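Local coordinates for Vv2_1132 (Vibrio vulnificus CMCP6, PDB 5Y9S), which probably controls transcription as a LysR-type regulator, pairing a helix-turn-helix DNA-binding domain with an effector-binding regulatory domain in a tetramer, at residues H99-V104 with S150-F155; E123-L128 with D295-E300. All coordinates share one frame; numbering follows the deposited sequence.

In the fold
Both contacts lie in the LysR substrate-binding domain, which has the fold of the periplasmic binding proteins, and their centres are about 13 Å apart. Contact 1 pairs the parallel strands 100-105 and 153-157; contact 2 packs segment 295-300, on helix 292-300, against residues 123-128 (helix 122-125 and the turn that follows). Helix 292-300 lies against the sheet of contact 1, with Leu153 CD1 3.4 Å from Phe297 CD1 and Leu153 CD2 3.7 Å from Trp298 CE3. The turn of contact 2 leads directly into strand 129-134, the other parallel neighbour of strand 100-105, and His99 CD2 comes within 3.2 Å of His127 O. The segments alternate along the chain.

Contact 1 (H99-V104 with S150-F155); sequences HTVRIV and STDLLF
Arg102 approaches the carboxylate of Asp152 side-on, NE reaching OD1 and NH1 reaching OD2, with the guanidinium and carboxylate planes turned 55° apart. The bond from Arg102 NE to Asp152 OD1 is nearly straight (3.0 Å) and lies in the guanidinium plane, although it meets the carboxylate from above its plane. Arg102 NH1 meets Asp152 OD2 at 2.5 Å on its syn side, well out of the carboxylate plane and tilted from that of the guanidinium. A bend at chi3 (-33°) turns NE and NH1 of Arg102 toward this carboxylate, and the backbone N of Thr151 sits over one guanidinium face. Asp152 OD1 also accepts Arg102 N on its anti side at 2.6 Å, while Arg291 adds a second salt bridge to that oxygen. In return, Arg102 O takes the amide of Asp152 and, at 2.9 Å, Leu153 N.

From there the strands run parallel: Val104 N bonds to Leu153 O, and Phe155 N to Val104 O. Ile103 and Leu153 lie side by side on the face packed by helix 292-300, where Ile103 CG2 meets the edge of the Phe155 ring 3.7 Å from CD1. On the other face, toward helix 139-147, Val104 CG1 touches Leu154 CD1 at 3.7 Å. A buried carboxylate with two arginine partners is probably ionised; Asp152 thus ties the loop just before strand 153-157 to both backbone and side chain of Arg102.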
ATOM      1  N   HIS D  99      13.875  18.803  31.347  1.00 35.38           N
ATOM      2  CA  HIS D  99      14.368  20.159  31.104  1.00 37.42           C
ATOM      3  C   HIS D  99      14.500  20.467  29.609  1.00 33.06           C
ATOM      4  O   HIS D  99      15.197  21.418  29.229  1.00 32.00           O
ATOM      5  CB  HIS D  99      15.701  20.402  31.824  1.00 27.11           C
ATOM      6  CG  HIS D  99      16.870  19.707  31.194  1.00 35.59           C
ATOM      7  ND1 HIS D  99      16.814  18.401  30.744  1.00 40.24           N
ATOM      8  CD2 HIS D  99      18.133  20.134  30.949  1.00 40.53           C
ATOM      9  CE1 HIS D  99      17.993  18.053  30.258  1.00 39.66           C
ATOM     10  NE2 HIS D  99      18.811  19.087  30.367  1.00 39.84           N
ATOM     11  N   THR D 100      13.842  19.685  28.754  1.00 27.07           N
ATOM     12  CA  THR D 100      13.815  19.974  27.331  1.00 22.62           C
ATOM     13  C   THR D 100      12.613  20.855  27.024  1.00 36.80           C
ATOM     14  O   THR D 100      11.479  20.524  27.390  1.00 40.28           O
ATOM     15  CB  THR D 100      13.747  18.693  26.492  1.00 35.01           C
ATOM     16  OG1 THR D 100      14.919  17.891  26.707  1.00 37.94           O
ATOM     17  CG2 THR D 100      13.643  19.043  25.026  1.00 32.89           C
ATOM     18  N   VAL D 101      12.869  21.974  26.357  1.00 29.81           N
ATOM     19  CA  VAL D 101      11.829  22.855  25.852  1.00 21.24           C
ATOM     20  C   VAL D 101      11.672  22.561  24.365  1.00 26.28           C
ATOM     21  O   VAL D 101      12.644  22.655  23.601  1.00 31.59           O
ATOM     22  CB  VAL D 101      12.176  24.331  26.105  1.00 26.98           C
ATOM     23  CG1 VAL D 101      11.002  25.231  25.745  1.00 32.22           C
ATOM     24  CG2 VAL D 101      12.577  24.541  27.561  1.00 29.06           C
ATOM     25  N   ARG D 102      10.457  22.169  23.967  1.00 22.33           N
ATOM     26  CA  ARG D 102      10.141  21.787  22.591  1.00 27.82           C
ATOM     27  C   ARG D 102       9.595  23.012  21.867  1.00 30.74           C
ATOM     28  O   ARG D 102       8.621  23.619  22.320  1.00 28.12           O
ATOM     29  CB  ARG D 102       9.127  20.641  22.558  1.00 23.19           C
ATOM     30  CG  ARG D 102       9.740  19.242  22.701  1.00 24.14           C
ATOM     31  CD  ARG D 102       8.783  18.235  23.370  1.00 20.36           C
ATOM     32  NE  ARG D 102       7.909  18.852  24.375  1.00 30.16           N
ATOM     33  CZ  ARG D 102       6.764  18.321  24.803  1.00 34.44           C
ATOM     34  NH1 ARG D 102       6.040  18.951  25.719  1.00 27.06           N
ATOM     35  NH2 ARG D 102       6.329  17.163  24.307  1.00 35.92           N
ATOM     36  N   ILE D 103      10.233  23.387  20.761  1.00 27.65           N
ATOM     37  CA  ILE D 103       9.915  24.623  20.056  1.00 17.42           C
ATOM     38  C   ILE D 103       9.650  24.286  18.599  1.00 17.85           C
ATOM     39  O   ILE D 103      10.422  23.547  17.980  1.00 21.94           O
ATOM     40  CB  ILE D 103      11.050  25.654  20.186  1.00 26.23           C
ATOM     41  CG1 ILE D 103      11.224  26.061  21.659  1.00 20.09           C
ATOM     42  CG2 ILE D 103      10.755  26.843  19.321  1.00 29.24           C
ATOM     43  CD1 ILE D 103      12.530  26.753  21.980  1.00 19.40           C
ATOM     44  N   VAL D 104       8.543  24.794  18.066  1.00 15.19           N
ATOM     45  CA  VAL D 104       8.175  24.635  16.664  1.00 26.95           C
ATOM     46  C   VAL D 104       8.039  26.027  16.058  1.00 30.37           C
ATOM     47  O   VAL D 104       7.608  26.965  16.740  1.00 24.35           O
ATOM     48  CB  VAL D 104       6.859  23.839  16.508  1.00 25.47           C
ATOM     49  CG1 VAL D 104       5.716  24.558  17.204  1.00 31.32           C
ATOM     50  CG2 VAL D 104       6.508  23.652  15.057  1.00 36.27           C
ATOM     51  N   SER D 150       2.351  18.022  22.764  1.00 23.77           N
ATOM     52  CA  SER D 150       3.421  17.404  21.991  1.00 26.71           C
ATOM     53  C   SER D 150       4.532  18.390  21.667  1.00 29.08           C
ATOM     54  O   SER D 150       5.615  17.967  21.245  1.00 37.18           O
ATOM     55  CB  SER D 150       2.860  16.792  20.700  1.00 26.00           C
ATOM     56  OG  SER D 150       2.318  17.776  19.835  1.00 29.86           O
ATOM     57  N   THR D 151       4.283  19.688  21.844  1.00 28.46           N
ATOM     58  CA  THR D 151       5.306  20.720  21.756  1.00 25.11           C
ATOM     59  C   THR D 151       4.974  21.787  22.785  1.00 24.38           C
ATOM     60  O   THR D 151       3.844  21.872  23.262  1.00 34.15           O
ATOM     61  CB  THR D 151       5.406  21.340  20.352  1.00 22.93           C
ATOM     62  OG1 THR D 151       6.671  21.997  20.218  1.00 31.69           O
ATOM     63  CG2 THR D 151       4.302  22.351  20.129  1.00 26.64           C
ATOM     64  N   ASP D 152       5.973  22.599  23.127  1.00 17.50           N
ATOM     65  CA  ASP D 152       5.849  23.555  24.225  1.00 26.14           C
ATOM     66  C   ASP D 152       5.661  24.996  23.781  1.00 26.96           C
ATOM     67  O   ASP D 152       4.893  25.731  24.412  1.00 23.89           O
ATOM     68  CB  ASP D 152       7.084  23.471  25.119  1.00 22.90           C
ATOM     69  CG  ASP D 152       7.310  22.068  25.640  1.00 32.70           C
ATOM     70  OD1 ASP D 152       8.456  21.583  25.573  1.00 32.20           O
ATOM     71  OD2 ASP D 152       6.327  21.449  26.104  1.00 32.90           O
ATOM     72  N   LEU D 153       6.359  25.433  22.734  1.00 28.15           N
ATOM     73  CA  LEU D 153       6.264  26.813  22.276  1.00 31.95           C
ATOM     74  C   LEU D 153       6.184  26.851  20.762  1.00 28.82           C
ATOM     75  O   LEU D 153       6.742  25.999  20.067  1.00 27.89           O
ATOM     76  CB  LEU D 153       7.442  27.675  22.736  1.00 25.08           C
ATOM     77  CG  LEU D 153       7.684  27.769  24.244  1.00 30.71           C
ATOM     78  CD1 LEU D 153       9.093  28.271  24.518  1.00 23.08           C
ATOM     79  CD2 LEU D 153       6.653  28.678  24.878  1.00 37.53           C
ATOM     80  N   LEU D 154       5.483  27.856  20.263  1.00 26.68           N
ATOM     81  CA  LEU D 154       5.374  28.098  18.837  1.00 25.76           C
ATOM     82  C   LEU D 154       5.710  29.561  18.587  1.00 27.53           C
ATOM     83  O   LEU D 154       5.118  30.449  19.206  1.00 27.60           O
ATOM     84  CB  LEU D 154       3.968  27.750  18.340  1.00 19.08           C
ATOM     85  CG  LEU D 154       3.569  28.383  17.015  1.00 22.22           C
ATOM     86  CD1 LEU D 154       4.183  27.618  15.827  1.00 23.48           C
ATOM     87  CD2 LEU D 154       2.056  28.480  16.895  1.00 17.24           C
ATOM     88  N   PHE D 155       6.683  29.812  17.724  1.00 34.25           N
ATOM     89  CA  PHE D 155       7.009  31.166  17.286  1.00 23.84           C
ATOM     90  C   PHE D 155       6.455  31.364  15.887  1.00 23.44           C
ATOM     91  O   PHE D 155       6.598  30.479  15.037  1.00 27.41           O
ATOM     92  CB  PHE D 155       8.515  31.390  17.300  1.00 17.99           C
ATOM     93  CG  PHE D 155       9.087  31.458  18.665  1.00 25.55           C
ATOM     94  CD1 PHE D 155       9.406  30.299  19.351  1.00 30.13           C
ATOM     95  CD2 PHE D 155       9.297  32.679  19.279  1.00 23.34           C
ATOM     96  CE1 PHE D 155       9.927  30.354  20.627  1.00 28.90           C
ATOM     97  CE2 PHE D 155       9.817  32.747  20.556  1.00 27.87           C
ATOM     98  CZ  PHE D 155      10.130  31.587  21.236  1.00 28.80           C
TER

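Contact 2 (E123-L128 with D295-E300); sequences EALSHL and DQFWQE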
ATOM      1  N   GLU D 123      23.031  32.673  30.045  1.00 69.04           N
ATOM      2  CA  GLU D 123      23.174  32.237  31.432  1.00 76.30           C
ATOM      3  C   GLU D 123      21.819  31.965  32.075  1.00 75.95           C
ATOM      4  O   GLU D 123      21.712  31.094  32.945  1.00 88.70           O
ATOM      5  CB  GLU D 123      23.961  33.276  32.236  1.00 79.81           C
ATOM      6  CG  GLU D 123      25.423  32.895  32.522  1.00 76.65           C
ATOM      7  CD  GLU D 123      26.231  34.036  33.148  1.00 80.29           C
ATOM      8  OE1 GLU D 123      26.350  35.117  32.521  1.00 78.78           O
ATOM      9  OE2 GLU D 123      26.752  33.853  34.272  1.00 82.27           O
ATOM     10  N   ALA D 124      20.772  32.675  31.647  1.00 69.57           N
ATOM     11  CA  ALA D 124      19.433  32.364  32.138  1.00 65.23           C
ATOM     12  C   ALA D 124      18.941  31.021  31.603  1.00 63.70           C
ATOM     13  O   ALA D 124      18.388  30.211  32.357  1.00 68.20           O
ATOM     14  CB  ALA D 124      18.459  33.485  31.768  1.00 60.29           C
ATOM     15  N   LEU D 125      19.148  30.758  30.312  1.00 60.74           N
ATOM     16  CA  LEU D 125      18.644  29.555  29.657  1.00 59.79           C
ATOM     17  C   LEU D 125      19.684  28.448  29.523  1.00 55.49           C
ATOM     18  O   LEU D 125      19.352  27.367  29.023  1.00 48.02           O
ATOM     19  CB  LEU D 125      18.110  29.896  28.258  1.00 60.90           C
ATOM     20  CG  LEU D 125      17.037  30.972  28.069  1.00 58.32           C
ATOM     21  CD1 LEU D 125      16.931  31.326  26.590  1.00 54.18           C
ATOM     22  CD2 LEU D 125      15.692  30.516  28.617  1.00 57.01           C
ATOM     23  N   SER D 126      20.928  28.687  29.939  1.00 56.23           N
ATOM     24  CA  SER D 126      21.993  27.721  29.697  1.00 58.06           C
ATOM     25  C   SER D 126      21.646  26.340  30.233  1.00 53.43           C
ATOM     26  O   SER D 126      22.046  25.327  29.649  1.00 52.30           O
ATOM     27  CB  SER D 126      23.296  28.227  30.326  1.00 65.64           C
ATOM     28  OG  SER D 126      24.103  27.161  30.800  1.00 67.99           O
ATOM     29  N   HIS D 127      20.888  26.281  31.329  1.00 53.94           N
ATOM     30  CA  HIS D 127      20.570  25.027  32.005  1.00 51.39           C
ATOM     31  C   HIS D 127      19.436  24.249  31.340  1.00 53.95           C
ATOM     32  O   HIS D 127      19.193  23.099  31.723  1.00 62.66           O
ATOM     33  CB  HIS D 127      20.214  25.310  33.468  1.00 45.20           C
ATOM     34  CG  HIS D 127      18.898  26.000  33.639  1.00 46.83           C
ATOM     35  ND1 HIS D 127      18.694  27.317  33.277  1.00 50.45           N
ATOM     36  CD2 HIS D 127      17.709  25.551  34.107  1.00 48.44           C
ATOM     37  CE1 HIS D 127      17.440  27.652  33.528  1.00 48.89           C
ATOM     38  NE2 HIS D 127      16.821  26.599  34.031  1.00 49.97           N
ATOM     39  N   LEU D 128      18.735  24.839  30.374  1.00 44.64           N
ATOM     40  CA  LEU D 128      17.687  24.145  29.644  1.00 39.00           C
ATOM     41  C   LEU D 128      18.269  23.471  28.410  1.00 45.11           C
ATOM     42  O   LEU D 128      19.370  23.791  27.959  1.00 58.11           O
ATOM     43  CB  LEU D 128      16.581  25.110  29.225  1.00 35.68           C
ATOM     44  CG  LEU D 128      15.945  25.911  30.353  1.00 43.94           C
ATOM     45  CD1 LEU D 128      15.029  26.969  29.780  1.00 42.22           C
ATOM     46  CD2 LEU D 128      15.184  24.982  31.296  1.00 51.80           C
ATOM     47  N   ASP D 295       8.188  27.530  31.653  1.00 53.83           N
ATOM     48  CA  ASP D 295       7.997  28.818  32.315  1.00 55.93           C
ATOM     49  C   ASP D 295       9.303  29.602  32.381  1.00 53.60           C
ATOM     50  O   ASP D 295       9.342  30.787  32.031  1.00 56.47           O
ATOM     51  CB  ASP D 295       7.406  28.617  33.708  1.00 62.61           C
ATOM     52  CG  ASP D 295       5.902  28.831  33.731  1.00 68.69           C
ATOM     53  OD1 ASP D 295       5.458  29.949  33.358  1.00 66.32           O
ATOM     54  OD2 ASP D 295       5.172  27.879  34.097  1.00 67.57           O
ATOM     55  N   GLN D 296      10.394  28.955  32.799  1.00 50.81           N
ATOM     56  CA  GLN D 296      11.665  29.672  32.852  1.00 48.22           C
ATOM     57  C   GLN D 296      11.989  30.293  31.502  1.00 50.73           C
ATOM     58  O   GLN D 296      12.453  31.437  31.428  1.00 52.49           O
ATOM     59  CB  GLN D 296      12.794  28.744  33.293  1.00 45.06           C
ATOM     60  CG  GLN D 296      12.780  28.372  34.762  1.00 51.08           C
ATOM     61  CD  GLN D 296      13.834  27.330  35.092  1.00 56.44           C
ATOM     62  OE1 GLN D 296      14.442  26.746  34.196  1.00 59.73           O
ATOM     63  NE2 GLN D 296      14.055  27.093  36.378  1.00 60.65           N
ATOM     64  N   PHE D 297      11.718  29.560  30.417  1.00 47.84           N
ATOM     65  CA  PHE D 297      11.914  30.109  29.080  1.00 47.14           C
ATOM     66  C   PHE D 297      10.963  31.267  28.816  1.00 46.89           C
ATOM     67  O   PHE D 297      11.382  32.337  28.356  1.00 46.47           O
ATOM     68  CB  PHE D 297      11.711  29.020  28.029  1.00 49.78           C
ATOM     69  CG  PHE D 297      12.221  29.399  26.667  1.00 54.97           C
ATOM     70  CD1 PHE D 297      11.509  30.274  25.864  1.00 59.10           C
ATOM     71  CD2 PHE D 297      13.420  28.889  26.194  1.00 57.15           C
ATOM     72  CE1 PHE D 297      11.978  30.626  24.615  1.00 59.27           C
ATOM     73  CE2 PHE D 297      13.892  29.237  24.944  1.00 55.16           C
ATOM     74  CZ  PHE D 297      13.169  30.109  24.159  1.00 56.25           C
ATOM     75  N   TRP D 298       9.671  31.058  29.082  1.00 48.29           N
ATOM     76  CA  TRP D 298       8.671  32.075  28.766  1.00 48.23           C
ATOM     77  C   TRP D 298       8.909  33.354  29.562  1.00 52.55           C
ATOM     78  O   TRP D 298       8.875  34.457  29.002  1.00 48.08           O
ATOM     79  CB  TRP D 298       7.275  31.514  29.028  1.00 39.57           C
ATOM     80  CG  TRP D 298       6.173  32.461  28.753  1.00 36.49           C
ATOM     81  CD1 TRP D 298       5.729  33.462  29.568  1.00 36.05           C
ATOM     82  CD2 TRP D 298       5.349  32.503  27.580  1.00 39.39           C
ATOM     83  NE1 TRP D 298       4.681  34.124  28.975  1.00 40.06           N
ATOM     84  CE2 TRP D 298       4.429  33.557  27.753  1.00 44.86           C
ATOM     85  CE3 TRP D 298       5.297  31.750  26.403  1.00 37.51           C
ATOM     86  CZ2 TRP D 298       3.467  33.879  26.788  1.00 51.41           C
ATOM     87  CZ3 TRP D 298       4.340  32.068  25.445  1.00 43.62           C
ATOM     88  CH2 TRP D 298       3.442  33.127  25.643  1.00 45.27           C
ATOM     89  N   GLN D 299       9.177  33.228  30.865  1.00 49.25           N
ATOM     90  CA  GLN D 299       9.393  34.405  31.699  1.00 55.16           C
ATOM     91  C   GLN D 299      10.623  35.190  31.274  1.00 62.88           C
ATOM     92  O   GLN D 299      10.773  36.349  31.672  1.00 64.90           O
ATOM     93  CB  GLN D 299       9.511  34.001  33.172  1.00 59.21           C
ATOM     94  CG  GLN D 299       8.240  34.246  33.983  1.00 69.33           C
ATOM     95  CD  GLN D 299       7.246  33.086  33.923  1.00 79.48           C
ATOM     96  OE1 GLN D 299       7.576  31.987  33.484  1.00 85.26           O
ATOM     97  NE2 GLN D 299       6.020  33.335  34.366  1.00 82.10           N
ATOM     98  N   GLU D 300      11.501  34.598  30.472  1.00 65.55           N
ATOM     99  CA  GLU D 300      12.689  35.321  30.045  1.00 70.47           C
ATOM    100  C   GLU D 300      12.444  36.181  28.800  1.00 68.31           C
ATOM    101  O   GLU D 300      13.100  37.219  28.637  1.00 74.82           O
ATOM    102  CB  GLU D 300      13.836  34.327  29.819  1.00 64.50           C
ATOM    103  CG  GLU D 300      15.207  34.853  30.246  1.00 63.12           C
ATOM    104  CD  GLU D 300      15.659  36.010  29.388  1.00 67.83           C
ATOM    105  OE1 GLU D 300      15.574  35.892  28.147  1.00 73.13           O
ATOM    106  OE2 GLU D 300      16.091  37.036  29.946  1.00 72.50           O
TER
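Leu125 CG stands anti to its carbonyl carbon (chi1 -55°), bringing the CD2 branch to the ring of Phe297, whose own CG stands anti to the backbone N (chi1 -166°). The two side chains meet obliquely: Leu125 CD2 lies 3.7 Å from Phe297 CD2 and almost as near Phe297 CA, while Leu125 CD1 sits 4.0 Å from Phe297 CE2. Leu128 comes in beside them, its CD1 near the plane of the same ring at the edge and 4.3 Å from Phe297 CB. Both leucines pack on Phe297, which also touches Ile103 and Phe155 of the sheet.

Toward the start of segment 295-300, Gln296 extends beyond CG to bring OE1 to the edge of the His127 imidazole, close to the ring plane. The amide is turned 67° from the ring. NE2 of His127 donates to Gln296 OE1 at a modelled 2.4 Å, so short that the exact length is doubtful. Leu128 CD2 lies 3.5 Å from Gln296 OE1, and Leu128 CG lies over the rim of one imidazole face. At the other end Ala124 CB rests on the CG methylene of Glu300, 3.8 Å away.

Residues 125-128 form a type I turn, with Leu128 N bonded to Leu125 O at 2.9 Å; the turn runs between the two leucines, both of which pack on the helix. What the contact buries is therefore mostly hydrocarbon, an apolar core of Leu125, Leu128 and Phe297. The one polar pair, His127 with Gln296, sits at the more exposed margin, and its doubtful length leaves the strength of that bond uncertain.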